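Local coordinates for prephenate dehydrogenase (Corynebacterium glutamicum ATCC 13032, PDB 3KTD), which probably catalyses the NAD(P)+-dependent oxidative decarboxylation of prephenate to 4-hydroxyphenylpyruvate, a step toward tyrosine, at residues P313-H318 / E325-H330; S166-V171 / L317-P322; D69-L74 / V172-A177. All coordinates share one frame; numbering follows the deposited sequence.

Burial and chemistry change together across these three contacts. Contact 3 lies wholly in the core, where strand 71-74 of the large mixed sheet meets helix 162-177 through aliphatic groups and one selenium atom. Contacts 1 and 2 both lie farther out and are partly buried. Contact 2 uses an earlier part of that same helix, whose Trp168 and Lys169 meet the loop after strand 314-317. Contact 1 packs strand 314-317 against helix 324-334, reaches the exposed His330, and is the one in which polar atoms, of Gln327 and His330, meet the other segment. Leu317 belongs to contacts 1 and 2, and Leu328 CD2 lies 3.8 Å from Trp168 CZ2. Contacts 2 and 3 touch through Leu71, packed on Val171 and Ile167.

Contact 1: P313-H318 / E325-H330; sequences PVLRLH and EKQLIH
Leu317 presents both of its methyl groups to the helix of Glu325-His330, and this apolar packing is the inner part of the contact. Leu317 CD1 lies 3.2 Å from Leu328 CD2, the two side chains crossing at about a right angle, while Leu317 CD2 rests 3.4 Å from Gln327 CB. Leu328 leaves the helix pointing away from the strand, and its CD2 methyl nevertheless reaches back to Leu317; the same methyl also packs on Trp168 of helix 162-177.

The mixed polar-apolar part lies two residues back along the strand. Leu315 CD2 approaches Gln327 OE1 to 3.3 Å and meets the His330 ring obliquely, 3.7 Å from His330 ND1. A bend at chi2 of Gln327 (-60°) carries its amide toward that imidazole, and His330 ND1 donates a nearly straight but weak hydrogen bond of 3.5 Å to Gln327 OE1, which lies in the ring plane.

Strand and helix run nearly antiparallel (165°) as the first two elements of a beta-alpha-beta unit completed by strand 337-340. With no hydrogen bond between the two segments, apolar packing, chiefly of leucines, joins them, while the weak polar pairing stays within the helix on the more exposed side.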
ATOM      1  N   PRO A 313     -19.671 -14.076  -1.313  1.00 46.38           N
ATOM      2  CA  PRO A 313     -20.918 -14.829  -1.370  1.00 45.55           C
ATOM      3  C   PRO A 313     -21.916 -14.303  -0.355  1.00 44.47           C
ATOM      4  O   PRO A 313     -21.528 -13.628   0.589  1.00 44.45           O
ATOM      5  CB  PRO A 313     -20.490 -16.259  -1.031  1.00 45.62           C
ATOM      6  CG  PRO A 313     -19.200 -16.126  -0.333  1.00 46.17           C
ATOM      7  CD  PRO A 313     -18.536 -14.933  -0.925  1.00 46.20           C
ATOM      8  N   VAL A 314     -23.187 -14.620  -0.554  1.00 43.89           N
ATOM      9  CA  VAL A 314     -24.246 -14.112   0.302  1.00 43.85           C
ATOM     10  C   VAL A 314     -25.186 -15.229   0.762  1.00 43.94           C
ATOM     11  O   VAL A 314     -25.834 -15.876  -0.053  1.00 43.49           O
ATOM     12  CB  VAL A 314     -25.038 -12.986  -0.414  1.00 43.57           C
ATOM     13  CG1 VAL A 314     -25.381 -13.388  -1.834  1.00 45.01           C
ATOM     14  CG2 VAL A 314     -26.289 -12.614   0.365  1.00 42.22           C
ATOM     15  N   LEU A 315     -25.225 -15.458   2.074  1.00 44.53           N
ATOM     16  CA  LEU A 315     -26.136 -16.417   2.688  1.00 45.37           C
ATOM     17  C   LEU A 315     -27.282 -15.684   3.360  1.00 45.94           C
ATOM     18  O   LEU A 315     -27.075 -14.661   4.016  1.00 45.82           O
ATOM     19  CB  LEU A 315     -25.424 -17.278   3.732  1.00 45.99           C
ATOM     20  CG  LEU A 315     -24.848 -18.609   3.255  1.00 48.37           C
ATOM     21  CD1 LEU A 315     -24.059 -18.455   1.951  1.00 51.38           C
ATOM     22  CD2 LEU A 315     -23.991 -19.222   4.363  1.00 49.14           C
ATOM     23  N   ARG A 316     -28.485 -16.229   3.201  1.00 46.73           N
ATOM     24  CA  ARG A 316     -29.698 -15.681   3.806  1.00 47.27           C
ATOM     25  C   ARG A 316     -30.073 -16.504   5.035  1.00 46.75           C
ATOM     26  O   ARG A 316     -30.467 -17.661   4.917  1.00 46.48           O
ATOM     27  CB  ARG A 316     -30.845 -15.671   2.780  1.00 47.88           C
ATOM     28  CG  ARG A 316     -30.735 -14.537   1.754  1.00 50.85           C
ATOM     29  CD  ARG A 316     -31.424 -14.840   0.422  1.00 53.38           C
ATOM     30  NE  ARG A 316     -32.847 -15.159   0.549  1.00 55.43           N
ATOM     31  CZ  ARG A 316     -33.697 -15.273  -0.475  1.00 57.05           C
ATOM     32  NH1 ARG A 316     -33.290 -15.074  -1.729  1.00 56.55           N
ATOM     33  NH2 ARG A 316     -34.977 -15.569  -0.244  1.00 57.93           N
ATOM     34  N   LEU A 317     -29.930 -15.910   6.214  1.00 46.71           N
ATOM     35  CA  LEU A 317     -30.291 -16.591   7.454  1.00 46.76           C
ATOM     36  C   LEU A 317     -31.765 -16.391   7.731  1.00 46.97           C
ATOM     37  O   LEU A 317     -32.350 -15.403   7.309  1.00 47.01           O
ATOM     38  CB  LEU A 317     -29.494 -16.051   8.638  1.00 46.57           C
ATOM     39  CG  LEU A 317     -27.982 -15.947   8.460  1.00 46.71           C
ATOM     40  CD1 LEU A 317     -27.341 -15.552   9.778  1.00 47.36           C
ATOM     41  CD2 LEU A 317     -27.401 -17.249   7.943  1.00 48.53           C
ATOM     42  N   HIS A 318     -32.357 -17.337   8.449  1.00 47.56           N
ATOM     43  CA  HIS A 318     -33.746 -17.238   8.866  1.00 47.94           C
ATOM     44  C   HIS A 318     -33.801 -17.525  10.358  1.00 47.40           C
ATOM     45  O   HIS A 318     -34.206 -18.614  10.764  1.00 48.26           O
ATOM     46  CB  HIS A 318     -34.620 -18.237   8.099  1.00 48.18           C
ATOM     47  CG  HIS A 318     -34.613 -18.039   6.615  1.00 51.98           C
ATOM     48  ND1 HIS A 318     -33.703 -18.661   5.785  1.00 54.95           N
ATOM     49  CD2 HIS A 318     -35.408 -17.293   5.810  1.00 54.51           C
ATOM     50  CE1 HIS A 318     -33.937 -18.306   4.534  1.00 55.33           C
ATOM     51  NE2 HIS A 318     -34.964 -17.475   4.522  1.00 55.94           N
ATOM     52  N   GLU A 325     -28.374 -21.401  13.056  1.00 40.81           N
ATOM     53  CA  GLU A 325     -27.086 -21.079  13.661  1.00 39.98           C
ATOM     54  C   GLU A 325     -25.933 -21.623  12.854  1.00 39.30           C
ATOM     55  O   GLU A 325     -24.943 -20.929  12.677  1.00 39.54           O
ATOM     56  CB  GLU A 325     -26.960 -21.638  15.083  1.00 40.37           C
ATOM     57  CG  GLU A 325     -27.850 -20.982  16.139  1.00 42.76           C
ATOM     58  CD  GLU A 325     -29.251 -21.575  16.229  1.00 45.41           C
ATOM     59  OE1 GLU A 325     -29.513 -22.655  15.628  1.00 43.12           O
ATOM     60  OE2 GLU A 325     -30.085 -20.949  16.926  1.00 48.39           O
ATOM     61  N   LYS A 326     -26.047 -22.858  12.369  1.00 38.93           N
ATOM     62  CA  LYS A 326     -24.949 -23.471  11.616  1.00 38.84           C
ATOM     63  C   LYS A 326     -24.610 -22.668  10.355  1.00 38.69           C
ATOM     64  O   LYS A 326     -23.471 -22.703   9.886  1.00 38.73           O
ATOM     65  CB  LYS A 326     -25.236 -24.943  11.287  1.00 39.03           C
ATOM     66  CG  LYS A 326     -25.041 -25.895  12.471  1.00 40.06           C
ATOM     67  N   GLN A 327     -25.584 -21.926   9.827  1.00 38.26           N
ATOM     68  CA  GLN A 327     -25.334 -21.055   8.677  1.00 38.02           C
ATOM     69  C   GLN A 327     -24.389 -19.896   9.017  1.00 37.11           C
ATOM     70  O   GLN A 327     -23.717 -19.367   8.134  1.00 37.49           O
ATOM     71  CB  GLN A 327     -26.651 -20.536   8.066  1.00 38.38           C
ATOM     72  CG  GLN A 327     -27.459 -21.608   7.338  1.00 38.79           C
ATOM     73  CD  GLN A 327     -26.680 -22.224   6.175  1.00 41.19           C
ATOM     74  OE1 GLN A 327     -26.103 -21.512   5.350  1.00 42.08           O
ATOM     75  NE2 GLN A 327     -26.648 -23.551   6.118  1.00 41.67           N
ATOM     76  N   LEU A 328     -24.337 -19.505  10.287  1.00 36.19           N
ATOM     77  CA  LEU A 328     -23.400 -18.472  10.739  1.00 35.31           C
ATOM     78  C   LEU A 328     -21.950 -18.956  10.656  1.00 35.28           C
ATOM     79  O   LEU A 328     -21.069 -18.192  10.269  1.00 34.46           O
ATOM     80  CB  LEU A 328     -23.725 -18.030  12.160  1.00 34.59           C
ATOM     81  CG  LEU A 328     -24.992 -17.190  12.281  1.00 34.60           C
ATOM     82  CD1 LEU A 328     -25.455 -17.073  13.729  1.00 28.05           C
ATOM     83  CD2 LEU A 328     -24.733 -15.816  11.663  1.00 32.51           C
ATOM     84  N   ILE A 329     -21.710 -20.218  11.020  1.00 36.03           N
ATOM     85  CA  ILE A 329     -20.371 -20.826  10.905  1.00 36.74           C
ATOM     86  C   ILE A 329     -20.005 -21.012   9.425  1.00 36.73           C
ATOM     87  O   ILE A 329     -18.861 -20.802   9.018  1.00 36.14           O
ATOM     88  CB  ILE A 329     -20.283 -22.199  11.638  1.00 36.77           C
ATOM     89  CG1 ILE A 329     -20.429 -22.021  13.150  1.00 37.45           C
ATOM     90  CG2 ILE A 329     -18.961 -22.876  11.363  1.00 35.52           C
ATOM     91  CD1 ILE A 329     -20.231 -23.297  13.933  1.00 36.86           C
ATOM     92  N   HIS A 330     -20.999 -21.401   8.632  1.00 37.16           N
ATOM     93  CA  HIS A 330     -20.828 -21.588   7.200  1.00 37.68           C
ATOM     94  C   HIS A 330     -20.455 -20.247   6.563  1.00 36.92           C
ATOM     95  O   HIS A 330     -19.617 -20.195   5.671  1.00 37.44           O
ATOM     96  CB  HIS A 330     -22.111 -22.190   6.598  1.00 38.49           C
ATOM     97  CG  HIS A 330     -21.959 -22.709   5.198  1.00 43.47           C
ATOM     98  ND1 HIS A 330     -23.017 -22.779   4.313  1.00 46.83           N
ATOM     99  CD2 HIS A 330     -20.879 -23.182   4.528  1.00 45.79           C
ATOM    100  CE1 HIS A 330     -22.597 -23.278   3.163  1.00 47.95           C
ATOM    101  NE2 HIS A 330     -21.301 -23.525   3.265  1.00 47.95           N
TER

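Contact 2: S166-V171 / L317-P322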
ATOM      1  N   SER A 166     -32.592 -11.511  20.012  1.00 35.71           N
ATOM      2  CA  SER A 166     -33.236 -10.242  19.669  1.00 34.67           C
ATOM      3  C   SER A 166     -32.252  -9.068  19.576  1.00 34.30           C
ATOM      4  O   SER A 166     -32.413  -8.188  18.730  1.00 34.29           O
ATOM      5  CB  SER A 166     -34.330  -9.930  20.695  1.00 34.47           C
ATOM      6  OG  SER A 166     -34.793  -8.607  20.567  1.00 31.96           O
ATOM      7  N   ILE A 167     -31.262  -9.038  20.466  1.00 33.93           N
ATOM      8  CA  ILE A 167     -30.225  -8.001  20.433  1.00 33.50           C
ATOM      9  C   ILE A 167     -29.356  -8.199  19.191  1.00 33.41           C
ATOM     10  O   ILE A 167     -29.050  -7.252  18.464  1.00 32.61           O
ATOM     11  CB  ILE A 167     -29.325  -8.051  21.674  1.00 33.31           C
ATOM     12  CG1 ILE A 167     -30.108  -7.644  22.923  1.00 33.57           C
ATOM     13  CG2 ILE A 167     -28.131  -7.121  21.505  1.00 31.95           C
ATOM     14  CD1 ILE A 167     -29.380  -7.961  24.221  1.00 30.23           C
ATOM     15  N   TRP A 168     -28.981  -9.447  18.947  1.00 33.91           N
ATOM     16  CA  TRP A 168     -28.167  -9.783  17.789  1.00 35.22           C
ATOM     17  C   TRP A 168     -28.828  -9.316  16.496  1.00 35.96           C
ATOM     18  O   TRP A 168     -28.164  -8.722  15.647  1.00 36.59           O
ATOM     19  CB  TRP A 168     -27.919 -11.287  17.741  1.00 35.23           C
ATOM     20  CG  TRP A 168     -27.091 -11.718  16.597  1.00 34.06           C
ATOM     21  CD1 TRP A 168     -25.738 -11.825  16.561  1.00 33.98           C
ATOM     22  CD2 TRP A 168     -27.563 -12.129  15.315  1.00 32.81           C
ATOM     23  NE1 TRP A 168     -25.334 -12.273  15.330  1.00 32.77           N
ATOM     24  CE2 TRP A 168     -26.438 -12.466  14.545  1.00 29.10           C
ATOM     25  CE3 TRP A 168     -28.835 -12.242  14.739  1.00 34.87           C
ATOM     26  CZ2 TRP A 168     -26.536 -12.904  13.233  1.00 31.05           C
ATOM     27  CZ3 TRP A 168     -28.936 -12.684  13.425  1.00 32.17           C
ATOM     28  CH2 TRP A 168     -27.791 -13.008  12.690  1.00 32.62           C
ATOM     29  N   LYS A 169     -30.127  -9.573  16.356  1.00 36.00           N
ATOM     30  CA  LYS A 169     -30.865  -9.149  15.170  1.00 36.05           C
ATOM     31  C   LYS A 169     -30.778  -7.640  14.965  1.00 35.87           C
ATOM     32  O   LYS A 169     -30.362  -7.190  13.894  1.00 37.05           O
ATOM     33  CB  LYS A 169     -32.321  -9.610  15.224  1.00 36.28           C
ATOM     34  CG  LYS A 169     -32.466 -11.104  14.939  1.00 38.40           C
ATOM     35  CD  LYS A 169     -33.920 -11.573  14.739  1.00 38.57           C
ATOM     36  CE  LYS A 169     -34.655 -11.874  16.039  1.00 37.15           C
ATOM     37  NZ  LYS A 169     -35.860 -12.688  15.746  1.00 35.13           N
ATOM     38  N   ASP A 170     -31.125  -6.862  15.985  1.00 34.36           N
ATOM     39  CA  ASP A 170     -31.049  -5.403  15.869  1.00 33.87           C
ATOM     40  C   ASP A 170     -29.646  -4.902  15.445  1.00 33.83           C
ATOM     41  O   ASP A 170     -29.534  -3.965  14.664  1.00 33.92           O
ATOM     42  CB  ASP A 170     -31.494  -4.724  17.169  1.00 33.44           C
ATOM     43  CG  ASP A 170     -33.019  -4.676  17.331  1.00 34.06           C
ATOM     44  OD1 ASP A 170     -33.771  -4.804  16.336  1.00 34.20           O
ATOM     45  OD2 ASP A 170     -33.475  -4.482  18.472  1.00 36.18           O
ATOM     46  N   VAL A 171     -28.586  -5.533  15.936  1.00 33.12           N
ATOM     47  CA  VAL A 171     -27.236  -5.119  15.572  1.00 33.02           C
ATOM     48  C   VAL A 171     -27.010  -5.345  14.083  1.00 33.99           C
ATOM     49  O   VAL A 171     -26.417  -4.512  13.398  1.00 34.33           O
ATOM     50  CB  VAL A 171     -26.156  -5.879  16.384  1.00 33.05           C
ATOM     51  CG1 VAL A 171     -24.781  -5.713  15.748  1.00 30.98           C
ATOM     52  CG2 VAL A 171     -26.148  -5.410  17.837  1.00 28.52           C
ATOM     53  N   LEU A 317     -29.930 -15.910   6.214  1.00 46.71           N
ATOM     54  CA  LEU A 317     -30.291 -16.591   7.454  1.00 46.76           C
ATOM     55  C   LEU A 317     -31.765 -16.391   7.731  1.00 46.97           C
ATOM     56  O   LEU A 317     -32.350 -15.403   7.309  1.00 47.01           O
ATOM     57  CB  LEU A 317     -29.494 -16.051   8.638  1.00 46.57           C
ATOM     58  CG  LEU A 317     -27.982 -15.947   8.460  1.00 46.71           C
ATOM     59  CD1 LEU A 317     -27.341 -15.552   9.778  1.00 47.36           C
ATOM     60  CD2 LEU A 317     -27.401 -17.249   7.943  1.00 48.53           C
ATOM     61  N   HIS A 318     -32.357 -17.337   8.449  1.00 47.56           N
ATOM     62  CA  HIS A 318     -33.746 -17.238   8.866  1.00 47.94           C
ATOM     63  C   HIS A 318     -33.801 -17.525  10.358  1.00 47.40           C
ATOM     64  O   HIS A 318     -34.206 -18.614  10.764  1.00 48.26           O
ATOM     65  CB  HIS A 318     -34.620 -18.237   8.099  1.00 48.18           C
ATOM     66  CG  HIS A 318     -34.613 -18.039   6.615  1.00 51.98           C
ATOM     67  ND1 HIS A 318     -33.703 -18.661   5.785  1.00 54.95           N
ATOM     68  CD2 HIS A 318     -35.408 -17.293   5.810  1.00 54.51           C
ATOM     69  CE1 HIS A 318     -33.937 -18.306   4.534  1.00 55.33           C
ATOM     70  NE2 HIS A 318     -34.964 -17.475   4.522  1.00 55.94           N
ATOM     71  N   PRO A 319     -33.375 -16.559  11.189  1.00 46.42           N
ATOM     72  CA  PRO A 319     -33.450 -16.745  12.635  1.00 46.39           C
ATOM     73  C   PRO A 319     -34.789 -17.350  13.037  1.00 46.40           C
ATOM     74  O   PRO A 319     -35.819 -16.949  12.505  1.00 46.43           O
ATOM     75  CB  PRO A 319     -33.317 -15.323  13.180  1.00 45.97           C
ATOM     76  CG  PRO A 319     -32.524 -14.612  12.167  1.00 45.87           C
ATOM     77  CD  PRO A 319     -32.833 -15.238  10.833  1.00 46.38           C
ATOM     78  N   GLY A 320     -34.768 -18.315  13.948  1.00 46.73           N
ATOM     79  CA  GLY A 320     -35.982 -19.017  14.361  1.00 47.20           C
ATOM     80  C   GLY A 320     -36.011 -20.424  13.793  1.00 47.50           C
ATOM     81  O   GLY A 320     -36.172 -21.386  14.541  1.00 47.93           O
ATOM     82  N   THR A 321     -35.846 -20.544  12.474  1.00 47.38           N
ATOM     83  CA  THR A 321     -35.814 -21.850  11.796  1.00 47.20           C
ATOM     84  C   THR A 321     -34.758 -22.779  12.400  1.00 47.13           C
ATOM     85  O   THR A 321     -33.680 -22.326  12.795  1.00 47.60           O
ATOM     86  CB  THR A 321     -35.476 -21.717  10.284  1.00 47.14           C
ATOM     87  OG1 THR A 321     -36.344 -20.763   9.676  1.00 47.52           O
ATOM     88  CG2 THR A 321     -35.624 -23.062   9.556  1.00 46.28           C
ATOM     89  N   PRO A 322     -35.063 -24.085  12.481  1.00 46.54           N
ATOM     90  CA  PRO A 322     -34.074 -25.035  12.953  1.00 45.93           C
ATOM     91  C   PRO A 322     -32.718 -24.928  12.259  1.00 45.05           C
ATOM     92  O   PRO A 322     -32.643 -24.663  11.057  1.00 44.70           O
ATOM     93  CB  PRO A 322     -34.724 -26.378  12.630  1.00 46.21           C
ATOM     94  CG  PRO A 322     -36.179 -26.126  12.842  1.00 46.26           C
ATOM     95  CD  PRO A 322     -36.414 -24.684  12.456  1.00 46.86           C
TER
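Trp168 and Lys169, neighbours on helix 162-177, receive the chain where it leaves strand 314-317. The first shell is carbon on carbon. Trp168 CH2, at the far end of the indole, lies 3.9 Å from Leu317 CD1, and the neighbouring Trp168 CZ3 is 4.3 Å from Pro319 CG; both groups approach the ring system obliquely. The aliphatic part of Lys169 joins in at a slant, with Lys169 CD 4.1 Å from Pro319 CB. An extended chi2 (-170°) helps carry that methylene out to the proline.

The next shell holds these groups in position. Trp168 has its ring trans to the backbone N (chi1 -180°), which sends the indole out toward the loop, and the ring also meets those of Trp164 and Trp324 and packs on Val121 and Val149 of the main sheet. On the loop side, Thr321 N bonds to His318 O at 3.1 Å, closing a tight turn around Pro319 and Gly320, and Thr321 OG1 adds a weak bond to the same oxygen.

No hydrogen bond or salt bridge links helix and loop. Cohesion therefore depends on shape and apolar burial around a tryptophan, with the lysine contributing through its carbon chain.

Contact 3: D69-L74 / V172-A177; sequences DALIVL and VQMALA
Met174, a selenomethionine in this structure, reaches strand 71-74 because its chain is extended for two torsions and turns at the third. CG stands opposite the backbone N (chi1 -170°) and the next torsion is likewise close to trans, so the selenium is carried straight out from helix 162-177; the bend at chi3 (65°) then swings CE to the side of Val73. Leu71 answers with a first torsion of 174°, which extends its isobutyl group from the strand toward the helix.

The selenium touches both strand side chains, Val73 more closely than Leu71. Met174 SE lies 3.7 Å from Val73 CG2, in a meeting of side-chain ends, and the terminal CE of Met174 is 4.0 Å from the same methyl. Leu71 comes in obliquely, with Leu71 CD2 4.2 Å from Met174 SE. Side chains from both sides thus bridge the backbones, whose closest CA atoms, those of Leu71 and Met174, are 9.6 Å apart.

Leu71 and Val73 are alternate residues and share one face of the sheet, the one the helix packs on. The strand itself is held by backbone hydrogen bonds to strand 11-14 on one flank, through Cys12, and to Gly96 and Thr98 on the other. Met174 also packs on Trp147 of strand 146-149, another strand of the same sheet.

All three touching residues are buried, and the contact is purely apolar. Such a helix layered on a central parallel strand is characteristic of the Rossmann-type nucleotide-binding domain: strand 71-74 directly adjoins strand 11-14, which leads into a glycine-rich turn (Gly15, Gly17, Gly20) consistent with dinucleotide binding, and Val73 lies near that turn without touching it.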
ATOM      1  N   ASP A  69     -35.046   0.883  26.495  1.00 36.02           N
ATOM      2  CA  ASP A  69     -34.414  -0.377  26.060  1.00 36.27           C
ATOM      3  C   ASP A  69     -33.611  -0.189  24.758  1.00 35.69           C
ATOM      4  O   ASP A  69     -33.736  -0.979  23.817  1.00 36.25           O
ATOM      5  CB  ASP A  69     -35.442  -1.508  25.896  1.00 35.97           C
ATOM      6  CG  ASP A  69     -34.778  -2.884  25.675  1.00 38.75           C
ATOM      7  OD1 ASP A  69     -33.800  -3.220  26.394  1.00 37.97           O
ATOM      8  OD2 ASP A  69     -35.236  -3.632  24.778  1.00 39.43           O
ATOM      9  N   ALA A  70     -32.789   0.852  24.710  1.00 34.43           N
ATOM     10  CA  ALA A  70     -32.034   1.160  23.501  1.00 34.16           C
ATOM     11  C   ALA A  70     -30.877   0.206  23.308  1.00 33.95           C
ATOM     12  O   ALA A  70     -30.303  -0.301  24.278  1.00 33.46           O
ATOM     13  CB  ALA A  70     -31.503   2.589  23.545  1.00 33.85           C
ATOM     14  N   LEU A  71     -30.538  -0.036  22.047  1.00 33.85           N
ATOM     15  CA  LEU A  71     -29.331  -0.775  21.726  1.00 33.92           C
ATOM     16  C   LEU A  71     -28.206   0.230  21.908  1.00 33.92           C
ATOM     17  O   LEU A  71     -28.234   1.289  21.297  1.00 33.69           O
ATOM     18  CB  LEU A  71     -29.378  -1.286  20.295  1.00 33.81           C
ATOM     19  CG  LEU A  71     -28.108  -1.957  19.779  1.00 33.97           C
ATOM     20  CD1 LEU A  71     -27.777  -3.210  20.553  1.00 29.73           C
ATOM     21  CD2 LEU A  71     -28.281  -2.257  18.293  1.00 37.10           C
ATOM     22  N   ILE A  72     -27.243  -0.082  22.772  1.00 34.24           N
ATOM     23  CA  ILE A  72     -26.151   0.840  23.077  1.00 34.81           C
ATOM     24  C   ILE A  72     -24.906   0.501  22.258  1.00 35.81           C
ATOM     25  O   ILE A  72     -24.396  -0.616  22.335  1.00 36.35           O
ATOM     26  CB  ILE A  72     -25.775   0.793  24.570  1.00 34.60           C
ATOM     27  CG1 ILE A  72     -26.982   1.134  25.445  1.00 35.70           C
ATOM     28  CG2 ILE A  72     -24.635   1.752  24.866  1.00 33.73           C
ATOM     29  CD1 ILE A  72     -26.671   1.184  26.935  1.00 34.58           C
ATOM     30  N   VAL A  73     -24.410   1.457  21.478  1.00 35.78           N
ATOM     31  CA  VAL A  73     -23.200   1.238  20.694  1.00 35.74           C
ATOM     32  C   VAL A  73     -22.024   1.902  21.402  1.00 35.76           C
ATOM     33  O   VAL A  73     -22.018   3.119  21.594  1.00 36.01           O
ATOM     34  CB  VAL A  73     -23.329   1.822  19.272  1.00 35.83           C
ATOM     35  CG1 VAL A  73     -22.009   1.696  18.525  1.00 35.11           C
ATOM     36  CG2 VAL A  73     -24.447   1.136  18.502  1.00 35.58           C
ATOM     37  N   LEU A  74     -21.039   1.113  21.813  1.00 35.44           N
ATOM     38  CA  LEU A  74     -19.854   1.685  22.438  1.00 35.06           C
ATOM     39  C   LEU A  74     -18.874   1.999  21.316  1.00 34.96           C
ATOM     40  O   LEU A  74     -18.095   1.145  20.899  1.00 34.16           O
ATOM     41  CB  LEU A  74     -19.252   0.744  23.483  1.00 34.91           C
ATOM     42  CG  LEU A  74     -20.226   0.179  24.526  1.00 34.05           C
ATOM     43  CD1 LEU A  74     -19.445  -0.489  25.656  1.00 33.73           C
ATOM     44  CD2 LEU A  74     -21.144   1.246  25.081  1.00 30.67           C
ATOM     45  N   VAL A 172     -27.504  -6.470  13.581  1.00 34.15           N
ATOM     46  CA  VAL A 172     -27.361  -6.796  12.174  1.00 33.72           C
ATOM     47  C   VAL A 172     -28.244  -5.873  11.327  1.00 34.26           C
ATOM     48  O   VAL A 172     -27.819  -5.369  10.278  1.00 35.11           O
ATOM     49  CB  VAL A 172     -27.712  -8.260  11.923  1.00 33.30           C
ATOM     50  CG1 VAL A 172     -27.633  -8.580  10.450  1.00 33.52           C
ATOM     51  CG2 VAL A 172     -26.771  -9.144  12.700  1.00 32.29           C
ATOM     52  N   GLN A 173     -29.468  -5.640  11.791  1.00 33.43           N
ATOM     53  CA  GLN A 173     -30.373  -4.731  11.106  1.00 33.08           C
ATOM     54  C   GLN A 173     -29.801  -3.331  11.049  1.00 32.74           C
ATOM     55  O   GLN A 173     -29.975  -2.638  10.053  1.00 32.88           O
ATOM     56  CB  GLN A 173     -31.749  -4.709  11.791  1.00 33.88           C
ATOM     57  CG  GLN A 173     -32.566  -5.946  11.515  1.00 33.10           C
ATOM     58  CD  GLN A 173     -32.757  -6.159  10.040  1.00 33.03           C
ATOM     59  OE1 GLN A 173     -32.241  -7.118   9.464  1.00 34.79           O
ATOM     60  NE2 GLN A 173     -33.446  -5.227   9.400  1.00 34.95           N
HETATM   61  N   MSE A 174     -29.125  -2.929  12.124  1.00 32.85           N
HETATM   62  CA  MSE A 174     -28.467  -1.627  12.207  1.00 32.90           C
HETATM   63  C   MSE A 174     -27.348  -1.528  11.155  1.00 33.65           C
HETATM   64  O   MSE A 174     -27.334  -0.598  10.337  1.00 34.49           O
HETATM   65  CB  MSE A 174     -27.900  -1.405  13.617  1.00 32.45           C
HETATM   66  CG  MSE A 174     -27.416   0.009  13.887  1.00 32.23           C
HETATM   67 SE   MSE A 174     -26.373   0.205  15.520  0.75 31.23          SE
HETATM   68  CE  MSE A 174     -24.829  -0.880  15.058  1.00 26.41           C
ATOM     69  N   ALA A 175     -26.422  -2.483  11.176  1.00 33.69           N
ATOM     70  CA  ALA A 175     -25.318  -2.512  10.212  1.00 34.25           C
ATOM     71  C   ALA A 175     -25.836  -2.520   8.774  1.00 35.54           C
ATOM     72  O   ALA A 175     -25.253  -1.874   7.892  1.00 35.33           O
ATOM     73  CB  ALA A 175     -24.432  -3.722  10.452  1.00 33.78           C
ATOM     74  N   LEU A 176     -26.928  -3.248   8.534  1.00 36.47           N
ATOM     75  CA  LEU A 176     -27.513  -3.307   7.192  1.00 37.16           C
ATOM     76  C   LEU A 176     -28.235  -1.989   6.852  1.00 38.03           C
ATOM     77  O   LEU A 176     -28.199  -1.544   5.704  1.00 38.22           O
ATOM     78  CB  LEU A 176     -28.461  -4.501   7.046  1.00 36.87           C
ATOM     79  CG  LEU A 176     -27.887  -5.923   7.127  1.00 35.64           C
ATOM     80  CD1 LEU A 176     -29.055  -6.924   7.198  1.00 33.69           C
ATOM     81  CD2 LEU A 176     -26.955  -6.255   5.968  1.00 26.78           C
ATOM     82  N   ALA A 177     -28.860  -1.362   7.853  1.00 38.15           N
ATOM     83  CA  ALA A 177     -29.551  -0.076   7.670  1.00 37.90           C
ATOM     84  C   ALA A 177     -28.648   1.051   7.126  1.00 38.01           C
ATOM     85  O   ALA A 177     -29.159   2.002   6.511  1.00 38.48           O
ATOM     86  CB  ALA A 177     -30.202   0.365   8.977  1.00 37.56           C
TER